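PDB 5YGB: tudor and KH domain-containing protein homolog from Drosophila melanogaster, which takes part in piRNA metabolism and transposon repression, its extended Tudor domain binding the N-terminal tail of Piwi, and likely recruits Piwi proteins to the nuage. Local coordinates for residues Cys110-Thr114 / Asp115-Leu119; Leu208-Gln212 / Gly213-Pro217. The protein carries 1 engineered substitution. One frame throughout, in Å; residues are numbered along the deposited sequence.

Contact 1: Cys110-Thr114 / Asp115-Leu119; sequences CELRT and DFLTL
Arg113 meets Asp115 side-on, offering NE and NH2 to the two carboxylate oxygens, while one face of its guanidinium rests on the ring of Phe116. Arg113 NE reaches OD1 of Asp115 at 2.7 Å, its NH2 reaches OD2 of Asp115 at 2.8 Å, and both oxygens receive on their syn lone pairs. Guanidinium and carboxylate are nearly coplanar, and both bonds are almost straight. The bend at chi3 of Arg113 (78°) folds the group over Phe116, centres 4.0 Å apart and planes inclined by 27°, with CZ of the ring beneath the guanidinium rim. Glu36 of helix 25-41 forms a second salt bridge to NH2, and Tyr40 adds a cation-pi contact.

All this sits where strand 109-111 of the Tudor sheet gives way to a 3-10 turn: Phe116 N bonds to Arg113 O at 2.9 Å, and Leu117 N to Thr114 O at 3.1 Å.

Leu112 CG, anti to the backbone N (chi1 -173°), carries its two methyls toward different partners. Leu112 CD1 lies 3.7 Å from CB of Phe116, and its CD2 is equally close to CD2 of Leu117. Met37 touches both Leu112 and Phe116, packing helix 25-41 against the turn.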
ATOM      1  N   CYS A 110     -14.214  12.430  -2.107  1.00 12.37           N
ATOM      2  CA  CYS A 110     -14.225  13.865  -2.409  1.00 11.64           C
ATOM      3  C   CYS A 110     -13.002  14.226  -3.230  1.00 10.71           C
ATOM      4  O   CYS A 110     -12.013  13.495  -3.241  1.00 11.13           O
ATOM      5  CB  CYS A 110     -14.219  14.721  -1.136  1.00 11.24           C
ATOM      6  SG  CYS A 110     -15.680  14.624  -0.125  1.00 14.63           S
ATOM      7  N   GLU A 111     -13.041  15.372  -3.893  1.00 11.48           N
ATOM      8  CA  GLU A 111     -11.816  15.930  -4.440  1.00 10.53           C
ATOM      9  C   GLU A 111     -10.824  16.215  -3.311  1.00 11.41           C
ATOM     10  O   GLU A 111     -11.223  16.519  -2.180  1.00 11.59           O
ATOM     11  CB  GLU A 111     -12.114  17.208  -5.225  1.00 11.95           C
ATOM     12  CG  GLU A 111     -12.944  16.944  -6.469  1.00 13.93           C
ATOM     13  CD  GLU A 111     -13.252  18.188  -7.278  1.00 15.70           C
ATOM     14  OE1 GLU A 111     -13.596  18.050  -8.469  1.00 15.46           O
ATOM     15  OE2 GLU A 111     -13.170  19.302  -6.722  1.00 15.59           O
ATOM     16  N   LEU A 112      -9.538  16.129  -3.619  1.00 10.67           N
ATOM     17  CA  LEU A 112      -8.490  16.365  -2.628  1.00  9.67           C
ATOM     18  C   LEU A 112      -8.104  17.844  -2.576  1.00 12.25           C
ATOM     19  O   LEU A 112      -7.720  18.415  -3.607  1.00 13.38           O
ATOM     20  CB  LEU A 112      -7.265  15.505  -2.955  1.00 11.24           C
ATOM     21  CG  LEU A 112      -6.148  15.529  -1.914  1.00  9.46           C
ATOM     22  CD1 LEU A 112      -6.603  14.864  -0.629  1.00 12.10           C
ATOM     23  CD2 LEU A 112      -4.902  14.832  -2.465  1.00 11.84           C
ATOM     24  N   ARG A 113      -8.210  18.460  -1.393  1.00 13.25           N
ATOM     25  CA  ARG A 113      -7.764  19.838  -1.204  1.00 14.24           C
ATOM     26  C   ARG A 113      -6.312  19.935  -1.650  1.00 13.97           C
ATOM     27  O   ARG A 113      -5.487  19.097  -1.282  1.00 13.45           O
ATOM     28  CB  ARG A 113      -7.932  20.263   0.249  1.00 16.66           C
ATOM     29  CG  ARG A 113      -7.978  21.774   0.469  1.00 15.71           C
ATOM     30  CD  ARG A 113      -8.186  22.091   1.935  1.00 15.83           C
ATOM     31  NE  ARG A 113      -6.943  21.930   2.684  1.00 15.70           N
ATOM     32  CZ  ARG A 113      -6.872  21.701   3.993  1.00 19.76           C
ATOM     33  NH1 ARG A 113      -7.977  21.567   4.713  1.00 19.33           N
ATOM     34  NH2 ARG A 113      -5.688  21.600   4.580  1.00 19.30           N
ATOM     35  N   THR A 114      -5.998  20.977  -2.419  1.00 16.60           N
ATOM     36  CA  THR A 114      -4.749  21.033  -3.176  0.60 16.10           C
ATOM     37  C   THR A 114      -3.492  20.898  -2.308  1.00 15.78           C
ATOM     38  O   THR A 114      -2.528  20.238  -2.697  1.00 16.66           O
ATOM     39  CB  THR A 114      -4.687  22.342  -4.001  0.60 24.04           C
ATOM     40  OG1 THR A 114      -5.758  22.345  -4.951  0.60 24.47           O
ATOM     41  CG2 THR A 114      -3.373  22.456  -4.751  0.60 21.75           C
ATOM     42  N   ASP A 115      -3.494  21.498  -1.124  1.00 15.72           N
ATOM     43  CA  ASP A 115      -2.297  21.437  -0.286  1.00 16.48           C
ATOM     44  C   ASP A 115      -2.016  20.034   0.262  1.00 17.19           C
ATOM     45  O   ASP A 115      -0.889  19.745   0.668  1.00 16.80           O
ATOM     46  CB  ASP A 115      -2.399  22.449   0.863  1.00 18.48           C
ATOM     47  CG  ASP A 115      -3.607  22.215   1.736  1.00 18.64           C
ATOM     48  OD1 ASP A 115      -4.736  22.393   1.227  1.00 23.05           O
ATOM     49  OD2 ASP A 115      -3.432  21.866   2.920  1.00 23.66           O
ATOM     50  N   PHE A 116      -3.016  19.148   0.253  1.00 14.23           N
ATOM     51  CA  PHE A 116      -2.781  17.768   0.700  1.00 12.78           C
ATOM     52  C   PHE A 116      -1.964  16.969  -0.319  1.00 13.65           C
ATOM     53  O   PHE A 116      -1.564  15.845  -0.040  1.00 13.01           O
ATOM     54  CB  PHE A 116      -4.108  17.041   0.968  1.00 11.76           C
ATOM     55  CG  PHE A 116      -4.851  17.518   2.199  1.00 13.46           C
ATOM     56  CD1 PHE A 116      -4.202  17.726   3.405  1.00 13.80           C
ATOM     57  CD2 PHE A 116      -6.215  17.734   2.135  1.00 13.82           C
ATOM     58  CE1 PHE A 116      -4.904  18.151   4.532  1.00 16.07           C
ATOM     59  CE2 PHE A 116      -6.919  18.163   3.247  1.00 15.15           C
ATOM     60  CZ  PHE A 116      -6.267  18.369   4.442  1.00 16.58           C
ATOM     61  N   LEU A 117      -1.701  17.547  -1.487  1.00 14.29           N
ATOM     62  CA  LEU A 117      -0.872  16.892  -2.502  1.00 16.25           C
ATOM     63  C   LEU A 117       0.620  16.997  -2.253  1.00 18.31           C
ATOM     64  O   LEU A 117       1.392  16.255  -2.862  1.00 26.52           O
ATOM     65  CB  LEU A 117      -1.154  17.482  -3.877  1.00 16.80           C
ATOM     66  CG  LEU A 117      -2.403  16.962  -4.552  1.00 18.77           C
ATOM     67  CD1 LEU A 117      -2.656  17.806  -5.774  1.00 23.63           C
ATOM     68  CD2 LEU A 117      -2.229  15.493  -4.944  1.00 17.25           C
ATOM     69  N   THR A 118       1.030  17.918  -1.391  1.00 16.28           N
ATOM     70  CA  THR A 118       2.446  18.251  -1.197  1.00 18.60           C
ATOM     71  C   THR A 118       3.321  17.069  -0.769  1.00 22.34           C
ATOM     72  O   THR A 118       4.429  16.890  -1.285  1.00 24.46           O
ATOM     73  CB  THR A 118       2.591  19.371  -0.151  1.00 17.41           C
ATOM     74  OG1 THR A 118       1.963  20.560  -0.649  1.00 30.75           O
ATOM     75  CG2 THR A 118       4.055  19.670   0.125  1.00 33.33           C
ATOM     76  N   LEU A 119       2.844  16.282   0.186  1.00 14.90           N
ATOM     77  CA  LEU A 119       3.629  15.170   0.714  1.00 12.46           C
ATOM     78  C   LEU A 119       3.837  14.078  -0.336  1.00 13.95           C
ATOM     79  O   LEU A 119       2.893  13.662  -1.008  1.00 12.86           O
ATOM     80  CB  LEU A 119       2.945  14.572   1.948  1.00 14.66           C
ATOM     81  CG  LEU A 119       3.682  13.431   2.650  1.00 13.42           C
ATOM     82  CD1 LEU A 119       4.994  13.907   3.250  1.00 17.93           C
ATOM     83  CD2 LEU A 119       2.802  12.830   3.739  1.00 15.06           C
TER

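Contact 2: Leu208-Gln212 / Gly213-Pro217; sequences LMITQ and GFALP
Gly213, its backbone at a positive phi of 88° that glycine adopts readily, turns the chain back on the helix and gives its N-H to Ile210 O at 3.2 Å. One residue earlier in the helix, Met209 O takes two backbone N-H groups from the returning chain: Phe214 N at 2.8 Å and, weakly, Ala215 N at 3.2 Å. Ile210 O also accepts a hydrogen bond from a water that donates a second one to Ala215 O, so the water bridges the helix end and the departing chain. A CA-H...O contact runs alongside this bridge, Ile210 CA lying 3.4 Å from Ala215 O.

Side chains follow the same reversal. In one of its two modelled conformers, Met209 bends at chi3 (65°), bringing CE to 3.9 Å from CB of Phe214, and the two side chains cross at about a right angle. The methyl of Ala215 points back at the helix, against both Met209 CB and Ile210 CG1. Ile210 splits its branches along Pro217: CG2 comes to 3.9 Å from the ring carbon CD, while CD1 packs near Pro217 CA. Over the other part of the turn, CB of Gln212 touches the CD2/CE2 side of the Phe214 ring, and Gln212 O lies 3.5 Å from CE2, set obliquely to the ring.

Phe150 and Leu153 of helix 144-154 pack on Met209, and Val131 touches Ile210 and Ala215. Ser146 bonds to Phe214 O; Leu216 pairs through its backbone with Lys132 of strand 131-132.

With Gly213 as the C-prime residue, the nested pair of bonds, Phe214 N to Met209 O around Gly213 N to Ile210 O, defines the Schellman motif that ends helix 205-211.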
ATOM      1  N   LEU A 208      14.574 -16.388   7.819  1.00 17.00           N
ATOM      2  CA  LEU A 208      13.619 -16.979   8.751  1.00 17.34           C
ATOM      3  C   LEU A 208      12.549 -17.783   8.004  1.00 16.56           C
ATOM      4  O   LEU A 208      12.217 -18.902   8.402  1.00 18.37           O
ATOM      5  CB  LEU A 208      12.970 -15.900   9.613  1.00 18.42           C
ATOM      6  CG  LEU A 208      13.871 -15.275  10.670  1.00 20.76           C
ATOM      7  CD1 LEU A 208      13.186 -14.069  11.296  1.00 24.43           C
ATOM      8  CD2 LEU A 208      14.231 -16.301  11.742  1.00 21.04           C
ATOM      9  N   MET A 209      12.022 -17.233   6.916  1.00 15.56           N
ATOM     10  CA  MET A 209      10.997 -17.951   6.172  0.58 17.03           C
ATOM     11  C   MET A 209      11.540 -19.223   5.525  1.00 16.86           C
ATOM     12  O   MET A 209      10.871 -20.248   5.552  1.00 18.90           O
ATOM     13  CB  MET A 209      10.366 -17.046   5.122  0.58 15.31           C
ATOM     14  CG  MET A 209       9.562 -15.909   5.734  0.58 16.72           C
ATOM     15  SD  MET A 209       8.580 -15.014   4.523  0.58 16.94           S
ATOM     16  CE  MET A 209       7.407 -16.270   3.997  0.58 15.70           C
ATOM     17  N   ILE A 210      12.756 -19.169   4.984  1.00 17.63           N
ATOM     18  CA  ILE A 210      13.360 -20.338   4.356  1.00 16.78           C
ATOM     19  C   ILE A 210      13.675 -21.410   5.394  1.00 17.51           C
ATOM     20  O   ILE A 210      13.305 -22.571   5.220  1.00 18.28           O
ATOM     21  CB  ILE A 210      14.649 -19.959   3.590  1.00 15.38           C
ATOM     22  CG1 ILE A 210      14.293 -19.087   2.385  1.00 17.77           C
ATOM     23  CG2 ILE A 210      15.375 -21.212   3.116  1.00 19.06           C
ATOM     24  CD1 ILE A 210      15.500 -18.427   1.709  1.00 20.79           C
ATOM     25  N   THR A 211      14.346 -21.039   6.478  1.00 16.78           N
ATOM     26  CA  THR A 211      14.774 -22.042   7.456  1.00 16.21           C
ATOM     27  C   THR A 211      13.601 -22.663   8.205  1.00 16.28           C
ATOM     28  O   THR A 211      13.742 -23.739   8.782  1.00 17.65           O
ATOM     29  CB  THR A 211      15.755 -21.469   8.499  1.00 18.04           C
ATOM     30  OG1 THR A 211      15.175 -20.327   9.148  1.00 18.39           O
ATOM     31  CG2 THR A 211      17.072 -21.072   7.846  1.00 19.53           C
ATOM     32  N   GLN A 212      12.450 -21.998   8.201  1.00 17.94           N
ATOM     33  CA  GLN A 212      11.283 -22.516   8.908  1.00 17.95           C
ATOM     34  C   GLN A 212      10.219 -23.100   7.972  1.00 17.86           C
ATOM     35  O   GLN A 212       9.116 -23.434   8.406  1.00 17.52           O
ATOM     36  CB  GLN A 212      10.692 -21.416   9.796  1.00 18.24           C
ATOM     37  CG  GLN A 212      11.662 -21.001  10.898  1.00 18.31           C
ATOM     38  CD  GLN A 212      11.141 -19.901  11.803  1.00 23.14           C
ATOM     39  OE1 GLN A 212       9.935 -19.682  11.917  1.00 24.16           O
ATOM     40  NE2 GLN A 212      12.057 -19.210  12.466  1.00 30.01           N
ATOM     41  N   GLY A 213      10.549 -23.229   6.685  1.00 17.69           N
ATOM     42  CA  GLY A 213       9.727 -23.983   5.755  1.00 19.15           C
ATOM     43  C   GLY A 213       8.615 -23.226   5.055  1.00 19.05           C
ATOM     44  O   GLY A 213       7.721 -23.843   4.463  1.00 20.47           O
ATOM     45  N   PHE A 214       8.674 -21.896   5.091  1.00 17.76           N
ATOM     46  CA  PHE A 214       7.638 -21.061   4.476  1.00 16.86           C
ATOM     47  C   PHE A 214       8.039 -20.499   3.111  1.00 17.70           C
ATOM     48  O   PHE A 214       7.221 -19.893   2.408  1.00 18.78           O
ATOM     49  CB  PHE A 214       7.278 -19.903   5.404  1.00 15.95           C
ATOM     50  CG  PHE A 214       6.671 -20.337   6.696  1.00 18.34           C
ATOM     51  CD1 PHE A 214       5.328 -20.659   6.771  1.00 17.65           C
ATOM     52  CD2 PHE A 214       7.446 -20.427   7.836  1.00 16.22           C
ATOM     53  CE1 PHE A 214       4.772 -21.059   7.970  1.00 20.78           C
ATOM     54  CE2 PHE A 214       6.890 -20.836   9.040  1.00 19.02           C
ATOM     55  CZ  PHE A 214       5.553 -21.145   9.102  1.00 21.01           C
ATOM     56  N   ALA A 215       9.302 -20.680   2.752  1.00 17.93           N
ATOM     57  CA  ALA A 215       9.801 -20.231   1.459  1.00 17.67           C
ATOM     58  C   ALA A 215      10.976 -21.088   1.031  1.00 16.69           C
ATOM     59  O   ALA A 215      11.548 -21.808   1.846  1.00 19.16           O
ATOM     60  CB  ALA A 215      10.217 -18.755   1.520  1.00 16.93           C
ATOM     61  N   LEU A 216      11.327 -21.000  -0.249  1.00 19.43           N
ATOM     62  CA  LEU A 216      12.532 -21.637  -0.772  1.00 20.62           C
ATOM     63  C   LEU A 216      13.518 -20.571  -1.248  1.00 18.72           C
ATOM     64  O   LEU A 216      13.111 -19.475  -1.631  1.00 20.70           O
ATOM     65  CB  LEU A 216      12.184 -22.588  -1.922  1.00 21.64           C
ATOM     66  CG  LEU A 216      11.251 -23.754  -1.602  1.00 24.38           C
ATOM     67  CD1 LEU A 216      10.843 -24.466  -2.880  1.00 26.20           C
ATOM     68  CD2 LEU A 216      11.923 -24.726  -0.642  1.00 25.70           C
ATOM     69  N   PRO A 217      14.817 -20.879  -1.225  1.00 20.77           N
ATOM     70  CA  PRO A 217      15.779 -19.922  -1.780  1.00 25.96           C
ATOM     71  C   PRO A 217      15.686 -19.821  -3.304  1.00 31.78           C
ATOM     72  O   PRO A 217      15.057 -20.677  -3.939  1.00 25.94           O
ATOM     73  CB  PRO A 217      17.134 -20.495  -1.349  1.00 34.67           C
ATOM     74  CG  PRO A 217      16.888 -21.946  -1.140  1.00 31.99           C
ATOM     75  CD  PRO A 217      15.474 -22.069  -0.655  1.00 25.77           C
TER
HETATM   76  O   HOH W   1      12.312 -24.061   3.044  1.00 30.01           O

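How the contacts relate
Both contacts are local turns at the end of a regular element, but they lie on opposite sides of the chain's centre, their own centres about 42 Å apart. Contact 1 leaves a strand of the five-stranded antiparallel sheet and sits mainly at the surface, against helix 25-41. Contact 2 leaves helix 205-211, is partly buried, and leads into the short strand 216-217 near the end of the modelled chain. No helix or strand is shared between them. Charge leads among the side chains of contact 1, with a salt-bridged guanidinium stacked on an aromatic ring; contact 2 relies on backbone carbonyls, a bridging water and apolar side chains.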